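Local structure of ribosomal protein L11 methyltransferase (Lactobacillus delbrueckii subsp. bulgaricus ATCC BAA-365, 3GRZ) at residues Thr46-Ala57 and Gly153-Asp161; Asp66-Leu74 and Asp93-Glu101. The protein probably trimethylates lysine side chains of ribosomal protein L11 with S-adenosyl-L-methionine as methyl donor, this chain being its C-terminal, S-adenosyl-L-methionine-binding part. All blocks are in the same frame, centred on the assembly; numbering follows the deposited sequence.

Contact 1. Residues Thr46-Ala57 and Gly153-Asp161; sequences TTQLAMLGIERA and GQVIFSGID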
loop_
_atom_site.group_PDB
_atom_site.type_symbol
_atom_site.label_atom_id
_atom_site.label_comp_id
_atom_site.label_asym_id
_atom_site.label_seq_id
_atom_site.Cartn_x
_atom_site.Cartn_y
_atom_site.Cartn_z
ATOM N N THR B 46 1.929 4.044 11.899
ATOM C CA THR B 46 1.067 2.877 12.081
ATOM C C THR B 46 -0.245 3.046 11.332
ATOM O O THR B 46 -0.781 2.073 10.794
ATOM C CB THR B 46 0.808 2.552 13.569
ATOM O OG1 THR B 46 0.119 3.644 14.180
ATOM C CG2 THR B 46 2.129 2.296 14.305
ATOM N N THR B 47 -0.734 4.291 11.273
ATOM C CA THR B 47 -1.905 4.620 10.475
ATOM C C THR B 47 -1.645 4.286 9.003
ATOM O O THR B 47 -2.470 3.646 8.378
ATOM C CB THR B 47 -2.329 6.111 10.672
ATOM O OG1 THR B 47 -2.777 6.277 12.015
ATOM C CG2 THR B 47 -3.457 6.516 9.742
ATOM N N GLN B 48 -0.494 4.702 8.469
ATOM C CA GLN B 48 -0.157 4.429 7.075
ATOM C C GLN B 48 -0.074 2.916 6.775
ATOM O O GLN B 48 -0.545 2.477 5.738
ATOM C CB GLN B 48 1.159 5.108 6.687
ATOM C CG GLN B 48 1.524 4.925 5.206
ATOM C CD GLN B 48 2.855 5.541 4.846
ATOM O OE1 GLN B 48 3.913 5.064 5.271
ATOM N NE2 GLN B 48 2.814 6.621 4.063
ATOM N N LEU B 49 0.518 2.133 7.680
ATOM C CA LEU B 49 0.639 0.678 7.465
ATOM C C LEU B 49 -0.736 0.043 7.367
ATOM O O LEU B 49 -1.022 -0.718 6.426
ATOM C CB LEU B 49 1.500 0.009 8.555
ATOM C CG LEU B 49 2.956 0.512 8.659
ATOM C CD1 LEU B 49 3.776 -0.296 9.651
ATOM C CD2 LEU B 49 3.633 0.555 7.287
ATOM N N ALA B 50 -1.603 0.389 8.318
ATOM C CA ALA B 50 -2.991 -0.095 8.316
ATOM C C ALA B 50 -3.726 0.320 7.033
ATOM O O ALA B 50 -4.360 -0.514 6.386
ATOM C CB ALA B 50 -3.733 0.390 9.563
ATOM N N MET B 51 -3.585 1.589 6.639
ATOM C CA MET B 51 -4.193 2.093 5.401
ATOM C C MET B 51 -3.751 1.388 4.127
ATOM O O MET B 51 -4.577 1.156 3.237
ATOM C CB MET B 51 -3.953 3.607 5.220
ATOM C CG MET B 51 -4.757 4.488 6.145
ATOM S SD MET B 51 -6.535 4.246 5.996
ATOM C CE MET B 51 -6.738 4.038 4.207
ATOM N N LEU B 52 -2.456 1.074 4.027
ATOM C CA LEU B 52 -1.926 0.319 2.877
ATOM C C LEU B 52 -2.535 -1.078 2.814
ATOM O O LEU B 52 -2.843 -1.574 1.731
ATOM C CB LEU B 52 -0.398 0.230 2.917
ATOM C CG LEU B 52 0.372 1.536 2.704
ATOM C CD1 LEU B 52 1.891 1.335 2.875
ATOM C CD2 LEU B 52 0.041 2.164 1.351
ATOM N N GLY B 53 -2.716 -1.695 3.978
ATOM C CA GLY B 53 -3.418 -2.977 4.066
ATOM C C GLY B 53 -4.866 -2.900 3.611
ATOM O O GLY B 53 -5.365 -3.830 2.964
ATOM N N ILE B 54 -5.555 -1.811 3.969
ATOM C CA ILE B 54 -6.957 -1.624 3.577
ATOM C C ILE B 54 -7.044 -1.383 2.071
ATOM O O ILE B 54 -7.897 -1.961 1.387
ATOM C CB ILE B 54 -7.650 -0.473 4.354
ATOM C CG1 ILE B 54 -7.672 -0.762 5.851
ATOM C CG2 ILE B 54 -9.095 -0.255 3.858
ATOM C CD1 ILE B 54 -8.104 0.446 6.705
ATOM N N GLU B 55 -6.131 -0.565 1.557
ATOM C CA GLU B 55 -6.050 -0.284 0.122
ATOM C C GLU B 55 -5.820 -1.581 -0.676
ATOM O O GLU B 55 -6.409 -1.775 -1.736
ATOM C CB GLU B 55 -4.935 0.746 -0.146
ATOM C CG GLU B 55 -4.548 0.964 -1.616
ATOM C CD GLU B 55 -5.554 1.804 -2.392
ATOM O OE1 GLU B 55 -6.371 2.507 -1.759
ATOM O OE2 GLU B 55 -5.531 1.763 -3.644
ATOM N N ARG B 56 -4.998 -2.473 -0.127
ATOM C CA ARG B 56 -4.713 -3.754 -0.746
ATOM C C ARG B 56 -5.935 -4.659 -0.704
ATOM O O ARG B 56 -6.274 -5.290 -1.711
ATOM C CB ARG B 56 -3.510 -4.403 -0.059
ATOM C CG ARG B 56 -3.174 -5.815 -0.499
ATOM C CD ARG B 56 -2.060 -6.375 0.380
ATOM N NE ARG B 56 -1.808 -7.788 0.143
ATOM C CZ ARG B 56 -2.485 -8.781 0.717
ATOM N NH1 ARG B 56 -2.190 -10.043 0.433
ATOM N NH2 ARG B 56 -3.467 -8.517 1.558
ATOM N N ALA B 57 -6.596 -4.715 0.455
ATOM C CA ALA B 57 -7.703 -5.653 0.671
ATOM C C ALA B 57 -9.003 -5.257 -0.031
ATOM O O ALA B 57 -9.774 -6.126 -0.416
ATOM C CB ALA B 57 -7.957 -5.871 2.176
ATOM N N GLY B 153 -12.354 -14.348 5.021
ATOM C CA GLY B 153 -12.153 -13.135 5.807
ATOM C C GLY B 153 -10.689 -12.778 5.952
ATOM O O GLY B 153 -9.836 -13.655 6.034
ATOM N N GLN B 154 -10.400 -11.479 5.976
ATOM C CA GLN B 154 -9.040 -10.981 6.096
ATOM C C GLN B 154 -8.908 -10.090 7.324
ATOM O O GLN B 154 -9.905 -9.599 7.856
ATOM C CB GLN B 154 -8.656 -10.213 4.834
ATOM C CG GLN B 154 -8.560 -11.114 3.633
ATOM C CD GLN B 154 -8.362 -10.358 2.360
ATOM O OE1 GLN B 154 -9.322 -9.888 1.745
ATOM N NE2 GLN B 154 -7.115 -10.250 1.937
ATOM N N VAL B 155 -7.677 -9.920 7.788
ATOM C CA VAL B 155 -7.402 -9.192 9.022
ATOM C C VAL B 155 -6.210 -8.273 8.745
ATOM O O VAL B 155 -5.240 -8.679 8.095
ATOM C CB VAL B 155 -7.154 -10.148 10.245
ATOM C CG1 VAL B 155 -6.773 -9.388 11.485
ATOM C CG2 VAL B 155 -8.419 -10.954 10.599
ATOM N N ILE B 156 -6.305 -7.028 9.193
ATOM C CA ILE B 156 -5.173 -6.106 9.149
ATOM C C ILE B 156 -4.822 -5.635 10.557
ATOM O O ILE B 156 -5.663 -5.044 11.240
ATOM C CB ILE B 156 -5.477 -4.879 8.277
ATOM C CG1 ILE B 156 -5.863 -5.331 6.867
ATOM C CG2 ILE B 156 -4.275 -3.913 8.261
ATOM C CD1 ILE B 156 -6.673 -4.321 6.148
ATOM N N PHE B 157 -3.592 -5.923 10.984
ATOM C CA PHE B 157 -3.060 -5.441 12.254
ATOM C C PHE B 157 -2.022 -4.386 12.004
ATOM O O PHE B 157 -1.227 -4.495 11.073
ATOM C CB PHE B 157 -2.359 -6.548 13.054
ATOM C CG PHE B 157 -3.293 -7.531 13.722
ATOM C CD1 PHE B 157 -4.674 -7.305 13.776
ATOM C CD2 PHE B 157 -2.770 -8.667 14.343
ATOM C CE1 PHE B 157 -5.523 -8.209 14.413
ATOM C CE2 PHE B 157 -3.614 -9.588 14.988
ATOM C CZ PHE B 157 -4.986 -9.367 15.011
ATOM N N SER B 158 -2.008 -3.376 12.859
ATOM C CA SER B 158 -0.910 -2.429 12.901
ATOM C C SER B 158 -0.686 -2.066 14.367
ATOM O O SER B 158 -1.447 -2.518 15.242
ATOM C CB SER B 158 -1.224 -1.198 12.066
ATOM O OG SER B 158 -0.042 -0.446 11.879
ATOM N N GLY B 159 0.361 -1.292 14.635
ATOM C CA GLY B 159 0.705 -0.887 15.999
ATOM C C GLY B 159 1.600 -1.892 16.710
ATOM O O GLY B 159 1.764 -1.820 17.925
ATOM N N ILE B 160 2.178 -2.824 15.952
ATOM C CA ILE B 160 3.063 -3.859 16.513
ATOM C C ILE B 160 4.497 -3.367 16.548
ATOM O O ILE B 160 5.082 -3.100 15.500
ATOM C CB ILE B 160 3.006 -5.171 15.684
ATOM C CG1 ILE B 160 1.592 -5.734 15.674
ATOM C CG2 ILE B 160 3.979 -6.229 16.241
ATOM C CD1 ILE B 160 1.279 -6.626 14.466
ATOM N N ASP B 161 5.075 -3.239 17.745
ATOM C CA ASP B 161 6.527 -3.008 17.851
ATOM C C ASP B 161 7.287 -4.254 17.370
ATOM O O ASP B 161 6.851 -5.363 17.641
ATOM C CB ASP B 161 6.919 -2.677 19.294
ATOM C CG ASP B 161 8.382 -2.335 19.420
ATOM O OD1 ASP B 161 8.765 -1.227 18.999
ATOM O OD2 ASP B 161 9.153 -3.188 19.906
HETATM O O HOH W 1 -4.703 -10.780 3.353
HETATM O O HOH W 2 -9.469 -8.898 -0.627
#

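Contact 2. Residues Asp66-Leu74 and Asp93-Glu101; sequences DVGTGSGIL and DESMTAAEE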
loop_
_atom_site.group_PDB
_atom_site.type_symbol
_atom_site.label_atom_id
_atom_site.label_comp_id
_atom_site.label_asym_id
_atom_site.label_seq_id
_atom_site.Cartn_x
_atom_site.Cartn_y
_atom_site.Cartn_z
ATOM N N ASP B 66 -13.633 -2.211 12.685
ATOM C CA ASP B 66 -12.440 -1.482 13.089
ATOM C C ASP B 66 -12.381 -1.503 14.606
ATOM O O ASP B 66 -13.168 -0.832 15.280
ATOM C CB ASP B 66 -12.485 -0.042 12.556
ATOM C CG ASP B 66 -11.280 0.806 13.000
ATOM O OD1 ASP B 66 -10.230 0.237 13.395
ATOM O OD2 ASP B 66 -11.386 2.058 12.950
ATOM N N VAL B 67 -11.446 -2.276 15.136
ATOM C CA VAL B 67 -11.375 -2.550 16.567
ATOM C C VAL B 67 -10.379 -1.600 17.212
ATOM O O VAL B 67 -9.260 -1.470 16.727
ATOM C CB VAL B 67 -10.957 -4.027 16.824
ATOM C CG1 VAL B 67 -10.856 -4.321 18.314
ATOM C CG2 VAL B 67 -11.951 -4.980 16.177
ATOM N N GLY B 68 -10.781 -0.939 18.302
ATOM C CA GLY B 68 -9.924 0.065 18.949
ATOM C C GLY B 68 -9.849 1.327 18.115
ATOM O O GLY B 68 -8.775 1.891 17.918
ATOM N N THR B 69 -11.004 1.771 17.630
ATOM C CA THR B 69 -11.087 2.785 16.573
ATOM C C THR B 69 -10.428 4.146 16.896
ATOM O O THR B 69 -9.998 4.862 15.979
ATOM C CB THR B 69 -12.562 2.949 16.084
ATOM O OG1 THR B 69 -12.594 3.621 14.823
ATOM C CG2 THR B 69 -13.404 3.743 17.087
ATOM N N GLY B 70 -10.331 4.479 18.189
ATOM C CA GLY B 70 -9.718 5.737 18.644
ATOM C C GLY B 70 -10.437 6.935 18.071
ATOM O O GLY B 70 -11.593 7.200 18.403
ATOM N N SER B 71 -9.768 7.609 17.142
ATOM C CA SER B 71 -10.301 8.789 16.468
ATOM C C SER B 71 -11.321 8.435 15.376
ATOM O O SER B 71 -12.043 9.313 14.882
ATOM C CB SER B 71 -9.155 9.554 15.820
ATOM O OG SER B 71 -8.659 8.813 14.721
ATOM N N GLY B 72 -11.340 7.164 14.976
ATOM C CA GLY B 72 -12.209 6.683 13.891
ATOM C C GLY B 72 -11.572 6.731 12.514
ATOM O O GLY B 72 -12.222 6.410 11.529
ATOM N N ILE B 73 -10.299 7.139 12.439
ATOM C CA ILE B 73 -9.613 7.354 11.150
ATOM C C ILE B 73 -9.750 6.156 10.173
ATOM O O ILE B 73 -10.151 6.339 9.018
ATOM C CB ILE B 73 -8.104 7.794 11.347
ATOM C CG1 ILE B 73 -7.368 7.967 10.016
ATOM C CG2 ILE B 73 -7.315 6.826 12.244
ATOM C CD1 ILE B 73 -7.873 9.093 9.173
ATOM N N LEU B 74 -9.456 4.947 10.658
ATOM C CA LEU B 74 -9.497 3.763 9.803
ATOM C C LEU B 74 -10.923 3.369 9.407
ATOM O O LEU B 74 -11.153 2.959 8.267
ATOM C CB LEU B 74 -8.753 2.593 10.436
ATOM C CG LEU B 74 -7.271 2.775 10.799
ATOM C CD1 LEU B 74 -6.719 1.502 11.420
ATOM C CD2 LEU B 74 -6.422 3.211 9.600
ATOM N N ASP B 93 -15.907 6.425 26.096
ATOM C CA ASP B 93 -16.874 7.431 25.659
ATOM C C ASP B 93 -16.249 8.413 24.682
ATOM O O ASP B 93 -16.888 8.830 23.720
ATOM C CB ASP B 93 -17.414 8.221 26.868
ATOM C CG ASP B 93 -18.433 7.439 27.687
ATOM O OD1 ASP B 93 -18.550 7.701 28.909
ATOM O OD2 ASP B 93 -19.123 6.571 27.114
ATOM N N GLU B 94 -14.997 8.785 24.935
ATOM C CA GLU B 94 -14.356 9.823 24.138
ATOM C C GLU B 94 -13.944 9.336 22.773
ATOM O O GLU B 94 -13.905 10.129 21.854
ATOM C CB GLU B 94 -13.169 10.502 24.835
ATOM C CG GLU B 94 -12.535 9.731 25.930
ATOM C CD GLU B 94 -13.337 9.774 27.214
ATOM O OE1 GLU B 94 -13.766 10.864 27.652
ATOM O OE2 GLU B 94 -13.541 8.690 27.769
ATOM N N SER B 95 -13.648 8.045 22.638
ATOM C CA SER B 95 -13.476 7.476 21.299
ATOM C C SER B 95 -14.795 7.465 20.530
ATOM O O SER B 95 -14.835 7.826 19.358
ATOM C CB SER B 95 -12.882 6.068 21.343
ATOM O OG SER B 95 -12.935 5.512 20.040
ATOM N N MET B 96 -15.873 7.057 21.202
ATOM C CA MET B 96 -17.204 7.094 20.614
ATOM C C MET B 96 -17.572 8.495 20.126
ATOM O O MET B 96 -18.078 8.641 19.017
ATOM C CB MET B 96 -18.253 6.543 21.584
ATOM C CG MET B 96 -18.095 5.049 21.932
ATOM S SD MET B 96 -18.404 3.913 20.559
ATOM C CE MET B 96 -16.754 3.590 19.989
ATOM N N THR B 97 -17.246 9.516 20.924
ATOM C CA THR B 97 -17.428 10.926 20.540
ATOM C C THR B 97 -16.544 11.328 19.357
ATOM O O THR B 97 -17.034 11.909 18.381
ATOM C CB THR B 97 -17.158 11.875 21.747
ATOM O OG1 THR B 97 -18.054 11.546 22.809
ATOM C CG2 THR B 97 -17.356 13.353 21.374
ATOM N N ALA B 98 -15.247 11.024 19.442
ATOM C CA ALA B 98 -14.317 11.408 18.388
ATOM C C ALA B 98 -14.685 10.751 17.047
ATOM O O ALA B 98 -14.756 11.436 16.039
ATOM C CB ALA B 98 -12.878 11.087 18.789
ATOM N N ALA B 99 -14.957 9.443 17.061
ATOM C CA ALA B 99 -15.310 8.703 15.833
ATOM C C ALA B 99 -16.556 9.261 15.159
ATOM O O ALA B 99 -16.542 9.495 13.951
ATOM C CB ALA B 99 -15.471 7.212 16.111
ATOM N N GLU B 100 -17.609 9.513 15.940
ATOM C CA GLU B 100 -18.841 10.106 15.405
ATOM C C GLU B 100 -18.632 11.506 14.839
ATOM O O GLU B 100 -19.075 11.798 13.714
ATOM C CB GLU B 100 -19.959 10.135 16.448
ATOM C CG GLU B 100 -21.303 10.570 15.848
ATOM C CD GLU B 100 -22.459 10.572 16.841
ATOM O OE1 GLU B 100 -22.235 10.514 18.068
ATOM O OE2 GLU B 100 -23.611 10.640 16.376
ATOM N N GLU B 101 -17.946 12.357 15.603
ATOM C CA GLU B 101 -17.717 13.740 15.197
ATOM C C GLU B 101 -16.761 13.853 14.007
ATOM O O GLU B 101 -17.014 14.638 13.086
ATOM C CB GLU B 101 -17.252 14.602 16.392
ATOM C CG GLU B 101 -18.322 14.707 17.509
ATOM C CD GLU B 101 -18.120 15.869 18.503
ATOM O OE1 GLU B 101 -17.266 16.760 18.265
ATOM O OE2 GLU B 101 -18.842 15.889 19.530
#

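Contact 1. Residues Thr46-Ala57 and Gly153-Asp161
The seven-stranded sheet of a Rossmann-like methyltransferase domain is covered here by helix 44-57, whose inner side, from Thr46 through Ala50 and Gly53 to Ala57, runs roughly antiparallel to strand 153-161. Ile156 is the apolar wedge of the contact. Its CD1 lies 3.4 Å from Gly53 C, and the same methyl meets Ile54 CG1 at 3.7 Å where the two isoleucine side chains cross at about a right angle. The other branch, CG2, stands anti to the backbone N (CG1 at chi1 -57°) and lies against Ala50; a CB on Gly53 would collide with it, so the absence of a side chain at Gly53 lets the helix sit this close. Towards the start of the helix the chemistry turns polar. Ser158 OG donates to Thr46 O at 2.8 Å, 21° out of the carbonyl plane. Ala50 N, the regular helical donor, approaches that oxygen from the opposite face, so two bonds grip it. Beside this pair, Ala50 CB packs on Ser158 CB at 3.9 Å, while the hydroxyl of Thr46 bonds to Asn132, a predicted S-adenosyl-L-methionine-binding residue. At the other end water takes over. One water accepts from Gln154 NE2 at 2.8 Å and also from Arg56 NH2, which it meets at the edge of the guanidinium, in its plane; the amide is turned 64° from that group. A second water donates to Gln154 OE1 at 2.6 Å and to Ala57 O. Both ends of the Gln154 amide are thereby tied to the helix through water, whereas the buried Ser158 hydroxyl is satisfied directly by the main chain.

Contact 2. Residues Asp66-Leu74 and Asp93-Glu101
The peptide carbonyl of Gly70 is met in its own plane by Ser95 OG, which donates onto a lone pair of Gly70 O at 2.7 Å with a C=O...donor angle of 120°. A second flat group, the Asp66 carboxylate, is approached differently: Thr69 OG1 comes from above one face, 54° out of the plane, and donates a hydrogen bond to Asp66 OD2 at 2.7 Å. With OG1 anti to the backbone N (chi1 -163°), the two branches of Thr69 part company. The hydroxyl turns back to the strand end, and CG2 reaches across to Ser95 OG at 3.5 Å and to Ala99 CB. Replacing Thr69 by an alanine removes both branches and is likely to leave Asp66 OD2 without this donor and open a gap beside Ala99 CB. Gly68 to Gly72 form the glycine-rich loop after strand 63-67 of a Rossmann-type methyltransferase sheet, Gly68 being a predicted S-adenosyl-L-methionine-binding residue, while Ser95 and Ala99 lie on helix 93-105. Thr69 to Gly72 form a type II' turn, and Ser71 OG accepts from Ile73 N at 3.3 Å in an ST turn. Asp90 OD2, of another predicted ligand-binding residue, accepts from Gly70 N and is also hydrogen-bonded with Ser95 OG, whose single proton cannot fully serve both oxygens at once. Further along, Gly72 CA sits 4.0 Å from Ala99 CB; a side chain at Gly72 would run into Ala99 CA. Ala99 CA, in turn, offers its hydrogen to Ser71 O at 3.5 Å, while Asn102 ND2 bonds to that same oxygen.

How the contacts relate
Both contacts are buried and belong to the same sheet-centred domain, yet they illustrate different ways of joining its parts. Contact 1 seals a helix against a sheet strand distant in sequence, with an isoleucine wedge between a direct hydroxyl bond and a water-bridged end; residues of its helix, among them Gln48 and Glu55, also meet the second subunit. Contact 2 joins a loop to a helix much closer in sequence, mainly through backbone and small side chains, and no other chain touches it. Their centres are about 17 Å apart, but Leu74 bridges them: its CD1 lies 3.7 Å from Ala50 CB, and its CD2 packs on Met51 SD. Each segment pair also includes a predicted S-adenosyl-L-methionine-binding residue, Thr47 and Gly68.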